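PDB 3LIC: sensor protein from Shewanella oneidensis, which probably senses an extracellular signal through tandem PDC-fold domains and relays it across the membrane to its own cytoplasmic histidine kinase part. Local coordinates for residues L28-L39 / L62-F72. Residues are numbered along the deposited sequence; the frame is centred on the assembly and turned at random.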
ATOM      1  N   LEU A  28      -8.164   2.348  -6.047  1.00 16.05           N
ATOM      2  CA  LEU A  28      -7.922   2.468  -4.633  1.00 15.26           C
ATOM      3  C   LEU A  28      -6.723   3.377  -4.368  1.00 15.71           C
ATOM      4  O   LEU A  28      -6.783   4.249  -3.503  1.00 15.53           O
ATOM      5  CB  LEU A  28      -7.635   1.086  -4.055  1.00 15.52           C
ATOM      6  CG  LEU A  28      -7.246   1.043  -2.555  1.00 15.14           C
ATOM      7  CD1 LEU A  28      -8.339   1.702  -1.681  1.00 13.71           C
ATOM      8  CD2 LEU A  28      -6.991  -0.362  -2.088  1.00 11.39           C
ATOM      9  N   LEU A  29      -5.640   3.191  -5.132  1.00 14.70           N
ATOM     10  CA  LEU A  29      -4.384   3.905  -4.882  1.00 14.32           C
ATOM     11  C   LEU A  29      -4.510   5.332  -5.393  1.00 13.60           C
ATOM     12  O   LEU A  29      -4.046   6.281  -4.764  1.00 12.64           O
ATOM     13  CB  LEU A  29      -3.212   3.162  -5.585  1.00 15.69           C
ATOM     14  CG  LEU A  29      -2.837   1.734  -5.096  1.00 13.60           C
ATOM     15  CD1 LEU A  29      -1.738   1.112  -5.994  1.00 14.86           C
ATOM     16  CD2 LEU A  29      -2.355   1.737  -3.655  1.00 12.94           C
ATOM     17  N   GLU A  30      -5.236   5.514  -6.498  1.00 13.50           N
ATOM     18  CA  GLU A  30      -5.447   6.858  -6.980  1.00 14.40           C
ATOM     19  C   GLU A  30      -6.392   7.632  -6.047  1.00 15.07           C
ATOM     20  O   GLU A  30      -6.213   8.849  -5.889  1.00 15.48           O
ATOM     21  CB  GLU A  30      -5.954   6.887  -8.429  1.00 13.78           C
ATOM     22  CG  GLU A  30      -4.933   6.245  -9.381  1.00 17.28           C
ATOM     23  CD  GLU A  30      -5.433   6.192 -10.829  1.00 21.82           C
ATOM     24  OE1 GLU A  30      -6.638   6.424 -11.037  1.00 24.43           O
ATOM     25  OE2 GLU A  30      -4.622   5.901 -11.753  1.00 20.83           O
ATOM     26  N   HIS A  31      -7.413   6.963  -5.482  1.00 14.46           N
ATOM     27  CA  HIS A  31      -8.291   7.623  -4.506  1.00 14.48           C
ATOM     28  C   HIS A  31      -7.463   8.134  -3.281  1.00 13.76           C
ATOM     29  O   HIS A  31      -7.614   9.246  -2.817  1.00 12.92           O
ATOM     30  CB  HIS A  31      -9.405   6.651  -4.070  1.00 14.69           C
ATOM     31  CG  HIS A  31     -10.355   7.242  -3.084  1.00 16.31           C
ATOM     32  ND1 HIS A  31     -11.053   6.481  -2.159  1.00 23.08           N
ATOM     33  CD2 HIS A  31     -10.692   8.526  -2.847  1.00 13.53           C
ATOM     34  CE1 HIS A  31     -11.792   7.271  -1.400  1.00 16.01           C
ATOM     35  NE2 HIS A  31     -11.599   8.520  -1.810  1.00 22.97           N
ATOM     36  N   ALA A  32      -6.567   7.304  -2.778  1.00 13.95           N
ATOM     37  CA  ALA A  32      -5.719   7.656  -1.622  1.00 13.49           C
ATOM     38  C   ALA A  32      -4.766   8.818  -1.978  1.00 13.55           C
ATOM     39  O   ALA A  32      -4.592   9.750  -1.202  1.00 12.78           O
ATOM     40  CB  ALA A  32      -4.901   6.423  -1.187  1.00 12.63           C
ATOM     41  N   GLN A  33      -4.179   8.738  -3.177  1.00 13.91           N
ATOM     42  CA  GLN A  33      -3.325   9.793  -3.715  1.00 13.70           C
ATOM     43  C   GLN A  33      -4.043  11.115  -3.759  1.00 13.35           C
ATOM     44  O   GLN A  33      -3.577  12.091  -3.142  1.00 13.41           O
ATOM     45  CB  GLN A  33      -2.767   9.401  -5.078  1.00 13.14           C
ATOM     46  CG  GLN A  33      -1.823   8.185  -4.939  1.00 14.61           C
ATOM     47  CD  GLN A  33      -1.397   7.484  -6.274  1.00 16.82           C
ATOM     48  OE1 GLN A  33      -1.593   8.002  -7.359  1.00 21.79           O
ATOM     49  NE2 GLN A  33      -0.858   6.292  -6.164  1.00 15.81           N
ATOM     50  N   ALA A  34      -5.166  11.139  -4.465  1.00 12.41           N
ATOM     51  CA  ALA A  34      -5.975  12.341  -4.655  1.00 13.12           C
ATOM     52  C   ALA A  34      -6.402  13.022  -3.381  1.00 13.17           C
ATOM     53  O   ALA A  34      -6.335  14.259  -3.276  1.00 12.07           O
ATOM     54  CB  ALA A  34      -7.217  12.014  -5.450  1.00 12.71           C
ATOM     55  N   ASN A  35      -6.854  12.222  -2.425  1.00 14.03           N
ATOM     56  CA  ASN A  35      -7.219  12.732  -1.107  1.00 16.15           C
ATOM     57  C   ASN A  35      -6.091  13.288  -0.242  1.00 15.34           C
ATOM     58  O   ASN A  35      -6.246  14.284   0.419  1.00 15.51           O
ATOM     59  CB  ASN A  35      -7.927  11.628  -0.351  1.00 17.61           C
ATOM     60  CG  ASN A  35      -9.415  11.647  -0.616  1.00 25.44           C
ATOM     61  OD1 ASN A  35     -10.215  11.646   0.323  1.00 32.54           O
ATOM     62  ND2 ASN A  35      -9.797  11.721  -1.894  1.00 31.33           N
ATOM     63  N   THR A  36      -4.978  12.592  -0.201  1.00 15.18           N
ATOM     64  CA  THR A  36      -3.809  13.096   0.494  1.00 16.37           C
ATOM     65  C   THR A  36      -3.322  14.384  -0.192  1.00 16.82           C
ATOM     66  O   THR A  36      -3.068  15.369   0.473  1.00 17.21           O
ATOM     67  CB  THR A  36      -2.713  12.055   0.500  1.00 15.10           C
ATOM     68  OG1 THR A  36      -3.312  10.866   0.969  1.00 15.27           O
ATOM     69  CG2 THR A  36      -1.565  12.444   1.469  1.00 17.31           C
ATOM     70  N   GLN A  37      -3.226  14.376  -1.513  1.00 15.72           N
ATOM     71  CA  GLN A  37      -2.877  15.608  -2.215  1.00 15.73           C
ATOM     72  C   GLN A  37      -3.868  16.747  -1.899  1.00 13.49           C
ATOM     73  O   GLN A  37      -3.469  17.889  -1.704  1.00 13.23           O
ATOM     74  CB  GLN A  37      -2.770  15.340  -3.746  1.00 14.79           C
ATOM     75  CG  GLN A  37      -1.600  14.436  -4.083  1.00 16.63           C
ATOM     76  CD  GLN A  37      -1.650  13.967  -5.551  1.00 25.87           C
ATOM     77  OE1 GLN A  37      -2.533  14.361  -6.302  1.00 32.28           O
ATOM     78  NE2 GLN A  37      -0.728  13.105  -5.945  1.00 25.69           N
ATOM     79  N   GLY A  38      -5.152  16.451  -1.821  1.00 13.49           N
ATOM     80  CA  GLY A  38      -6.149  17.514  -1.606  1.00 11.90           C
ATOM     81  C   GLY A  38      -5.891  18.072  -0.189  1.00 13.58           C
ATOM     82  O   GLY A  38      -5.813  19.296   0.018  1.00 10.85           O
ATOM     83  N   LEU A  39      -5.668  17.178   0.787  1.00 13.06           N
ATOM     84  CA  LEU A  39      -5.485  17.669   2.161  1.00 14.61           C
ATOM     85  C   LEU A  39      -4.195  18.503   2.300  1.00 14.68           C
ATOM     86  O   LEU A  39      -4.230  19.604   2.895  1.00 14.08           O
ATOM     87  CB  LEU A  39      -5.595  16.549   3.216  1.00 14.19           C
ATOM     88  CG  LEU A  39      -5.329  16.984   4.657  1.00 16.17           C
ATOM     89  CD1 LEU A  39      -6.319  18.073   5.125  1.00 13.29           C
ATOM     90  CD2 LEU A  39      -5.395  15.717   5.589  1.00 14.69           C
ATOM     91  N   LEU A  62      -9.276  14.748  10.901  1.00 12.80           N
ATOM     92  CA  LEU A  62      -8.816  13.435  10.510  1.00 14.02           C
ATOM     93  C   LEU A  62      -9.841  12.346  10.804  1.00 14.85           C
ATOM     94  O   LEU A  62      -9.952  11.389  10.019  1.00 13.36           O
ATOM     95  CB  LEU A  62      -7.493  13.056  11.191  1.00 13.21           C
ATOM     96  CG  LEU A  62      -6.295  13.932  10.858  1.00 13.93           C
ATOM     97  CD1 LEU A  62      -5.110  13.647  11.734  1.00 10.93           C
ATOM     98  CD2 LEU A  62      -5.928  13.710   9.402  1.00 11.53           C
ATOM     99  N   THR A  63     -10.551  12.446  11.946  1.00 14.84           N
ATOM    100  CA  THR A  63     -11.651  11.477  12.212  1.00 14.84           C
ATOM    101  C   THR A  63     -12.719  11.450  11.148  1.00 15.45           C
ATOM    102  O   THR A  63     -13.089  10.359  10.644  1.00 15.16           O
ATOM    103  CB  THR A  63     -12.356  11.720  13.573  1.00 14.65           C
ATOM    104  OG1 THR A  63     -11.356  11.641  14.561  1.00 14.58           O
ATOM    105  CG2 THR A  63     -13.415  10.603  13.867  1.00 10.52           C
ATOM    106  N   ASN A  64     -13.218  12.641  10.817  1.00 15.60           N
ATOM    107  CA  ASN A  64     -14.260  12.765   9.782  1.00 16.41           C
ATOM    108  C   ASN A  64     -13.795  12.224   8.434  1.00 15.50           C
ATOM    109  O   ASN A  64     -14.541  11.564   7.683  1.00 15.72           O
ATOM    110  CB  ASN A  64     -14.633  14.244   9.619  1.00 16.53           C
ATOM    111  CG  ASN A  64     -15.343  14.791  10.822  1.00 20.97           C
ATOM    112  OD1 ASN A  64     -15.745  14.027  11.683  1.00 22.92           O
ATOM    113  ND2 ASN A  64     -15.494  16.122  10.903  1.00 19.54           N
ATOM    114  N   ARG A  65     -12.539  12.496   8.112  1.00 15.06           N
ATOM    115  CA  ARG A  65     -11.975  12.020   6.828  1.00 14.91           C
ATOM    116  C   ARG A  65     -11.847  10.520   6.811  1.00 15.27           C
ATOM    117  O   ARG A  65     -12.129   9.879   5.789  1.00 17.85           O
ATOM    118  CB  ARG A  65     -10.646  12.781   6.545  1.00 14.32           C
ATOM    119  CG  ARG A  65      -9.457  11.935   6.087  1.00 21.94           C
ATOM    120  CD  ARG A  65      -8.187  12.874   5.679  1.00 26.68           C
ATOM    121  NE  ARG A  65      -7.250  12.236   4.777  0.50 21.12           N
ATOM    122  CZ  ARG A  65      -7.132  12.634   3.532  0.50 24.78           C
ATOM    123  NH1 ARG A  65      -7.869  13.667   3.141  0.50 28.52           N
ATOM    124  NH2 ARG A  65      -6.318  12.019   2.688  0.50 24.76           N
ATOM    125  N   ILE A  66     -11.410   9.896   7.895  1.00 14.69           N
ATOM    126  CA  ILE A  66     -11.320   8.434   7.878  1.00 15.08           C
ATOM    127  C   ILE A  66     -12.753   7.847   7.923  1.00 17.02           C
ATOM    128  O   ILE A  66     -13.122   6.898   7.197  1.00 15.17           O
ATOM    129  CB  ILE A  66     -10.417   7.990   9.112  1.00 16.35           C
ATOM    130  CG1 ILE A  66      -8.969   8.348   8.742  1.00 14.62           C
ATOM    131  CG2 ILE A  66     -10.515   6.485   9.476  1.00 12.36           C
ATOM    132  CD1 ILE A  66      -8.577   7.721   7.363  1.00 15.84           C
ATOM    133  N   GLN A  67     -13.581   8.441   8.782  1.00 17.72           N
ATOM    134  CA  GLN A  67     -14.960   8.011   8.902  1.00 19.91           C
ATOM    135  C   GLN A  67     -15.695   8.081   7.547  1.00 19.22           C
ATOM    136  O   GLN A  67     -16.445   7.180   7.176  1.00 17.98           O
ATOM    137  CB  GLN A  67     -15.650   8.889   9.943  1.00 20.69           C
ATOM    138  CG  GLN A  67     -16.883   8.269  10.551  1.00 28.93           C
ATOM    139  CD  GLN A  67     -17.199   8.867  11.950  1.00 34.93           C
ATOM    140  OE1 GLN A  67     -17.818   8.215  12.774  1.00 40.42           O
ATOM    141  NE2 GLN A  67     -16.777  10.094  12.197  1.00 37.31           N
ATOM    142  N   ARG A  68     -15.419   9.122   6.780  1.00 19.60           N
ATOM    143  CA  ARG A  68     -16.051   9.268   5.462  1.00 21.00           C
ATOM    144  C   ARG A  68     -15.431   8.476   4.302  1.00 20.32           C
ATOM    145  O   ARG A  68     -16.049   8.370   3.248  1.00 20.66           O
ATOM    146  CB  ARG A  68     -16.239  10.774   5.132  1.00 22.07           C
ATOM    147  CG  ARG A  68     -17.103  11.395   6.271  1.00 26.88           C
ATOM    148  CD  ARG A  68     -17.933  12.635   5.966  1.00 35.67           C
ATOM    149  NE  ARG A  68     -17.203  13.825   6.368  1.00 44.42           N
ATOM    150  CZ  ARG A  68     -17.600  14.762   7.234  1.00 42.39           C
ATOM    151  NH1 ARG A  68     -16.786  15.790   7.475  1.00 42.82           N
ATOM    152  NH2 ARG A  68     -18.780  14.701   7.831  1.00 40.69           N
ATOM    153  N   ASN A  69     -14.227   7.927   4.483  1.00 18.65           N
ATOM    154  CA  ASN A  69     -13.596   7.105   3.446  1.00 17.57           C
ATOM    155  C   ASN A  69     -13.306   5.726   3.949  1.00 17.45           C
ATOM    156  O   ASN A  69     -12.242   5.492   4.508  1.00 17.07           O
ATOM    157  CB  ASN A  69     -12.321   7.766   2.926  1.00 16.41           C
ATOM    158  CG  ASN A  69     -12.602   9.119   2.314  1.00 17.59           C
ATOM    159  OD1 ASN A  69     -12.458  10.167   2.944  1.00 16.20           O
ATOM    160  ND2 ASN A  69     -13.036   9.102   1.106  1.00 20.54           N
ATOM    161  N   PRO A  70     -14.259   4.804   3.771  1.00 18.38           N
ATOM    162  CA  PRO A  70     -14.174   3.445   4.371  1.00 18.49           C
ATOM    163  C   PRO A  70     -12.899   2.688   3.991  1.00 19.45           C
ATOM    164  O   PRO A  70     -12.439   1.856   4.784  1.00 20.22           O
ATOM    165  CB  PRO A  70     -15.381   2.703   3.766  1.00 18.58           C
ATOM    166  CG  PRO A  70     -16.459   3.872   3.543  1.00 20.09           C
ATOM    167  CD  PRO A  70     -15.553   5.063   3.082  1.00 18.08           C
ATOM    168  N   ASP A  71     -12.342   2.917   2.787  1.00 18.25           N
ATOM    169  CA  ASP A  71     -11.123   2.180   2.369  1.00 17.79           C
ATOM    170  C   ASP A  71      -9.855   2.589   3.069  1.00 17.21           C
ATOM    171  O   ASP A  71      -8.901   1.793   3.010  1.00 17.93           O
ATOM    172  CB  ASP A  71     -10.859   2.303   0.879  1.00 17.95           C
ATOM    173  CG  ASP A  71     -11.846   1.496   0.068  1.00 20.59           C
ATOM    174  OD1 ASP A  71     -12.115   0.318   0.451  1.00 21.18           O
ATOM    175  OD2 ASP A  71     -12.349   2.034  -0.938  1.00 23.56           O
ATOM    176  N   PHE A  72      -9.810   3.796   3.688  1.00 14.73           N
ATOM    177  CA  PHE A  72      -8.565   4.271   4.355  1.00 14.63           C
ATOM    178  C   PHE A  72      -8.451   3.689   5.756  1.00 15.38           C
ATOM    179  O   PHE A  72      -9.405   3.601   6.469  1.00 15.06           O
ATOM    180  CB  PHE A  72      -8.434   5.805   4.410  1.00 14.15           C
ATOM    181  CG  PHE A  72      -8.590   6.518   3.046  1.00 14.55           C
ATOM    182  CD1 PHE A  72      -8.345   5.863   1.855  1.00 16.66           C
ATOM    183  CD2 PHE A  72      -8.881   7.865   2.996  1.00 21.20           C
ATOM    184  CE1 PHE A  72      -8.427   6.509   0.638  1.00 18.33           C
ATOM    185  CE2 PHE A  72      -8.987   8.548   1.772  1.00 19.81           C
ATOM    186  CZ  PHE A  72      -8.785   7.824   0.570  1.00 18.89           C
TER
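Arg65 and Phe72 reach across to the face of helix 28-39 that carries His31 and Asn35, joining the long N-terminal helix 2-46 of this PDC-fold sensor to helix 55-68 and the turn after it. The two helical segments run nearly antiparallel with axes 13.0 Å apart, and the gap is spanned by Arg65 from the helix and Phe72 from the turn. Arg65 does so with a chain extended from CG to NE, and its NH1 donates to Asn35 O (3.2 Å). The bond is bent, 142° at the hydrogen, and comes from above the carbonyl plane; Leu39 N, the regular helix donor, reaches the same oxygen from the opposite face. Leu39 CD2 lies over one guanidinium face, and Val165 of strand 161-168 touches both Arg65 and Phe72. Toward the N-terminal end of segment 28-39, a type I turn from Asn69 to Phe72 delivers the phenyl ring, whose CE1 meets Ala32 CA at 3.7 Å while its edge faces the Asn35 amide. The His31 side chain leaves the helix with CG trans to N (chi1 -180°), which carries its ring to Phe72, the two planes 38° apart. Leu28 CD1 packs on CB of Asp71, and OD1 of that residue is hydrogen-bonded to Gln175 NE2. Phe72 CZ sits 3.6 Å above the centre of the His31 imidazole.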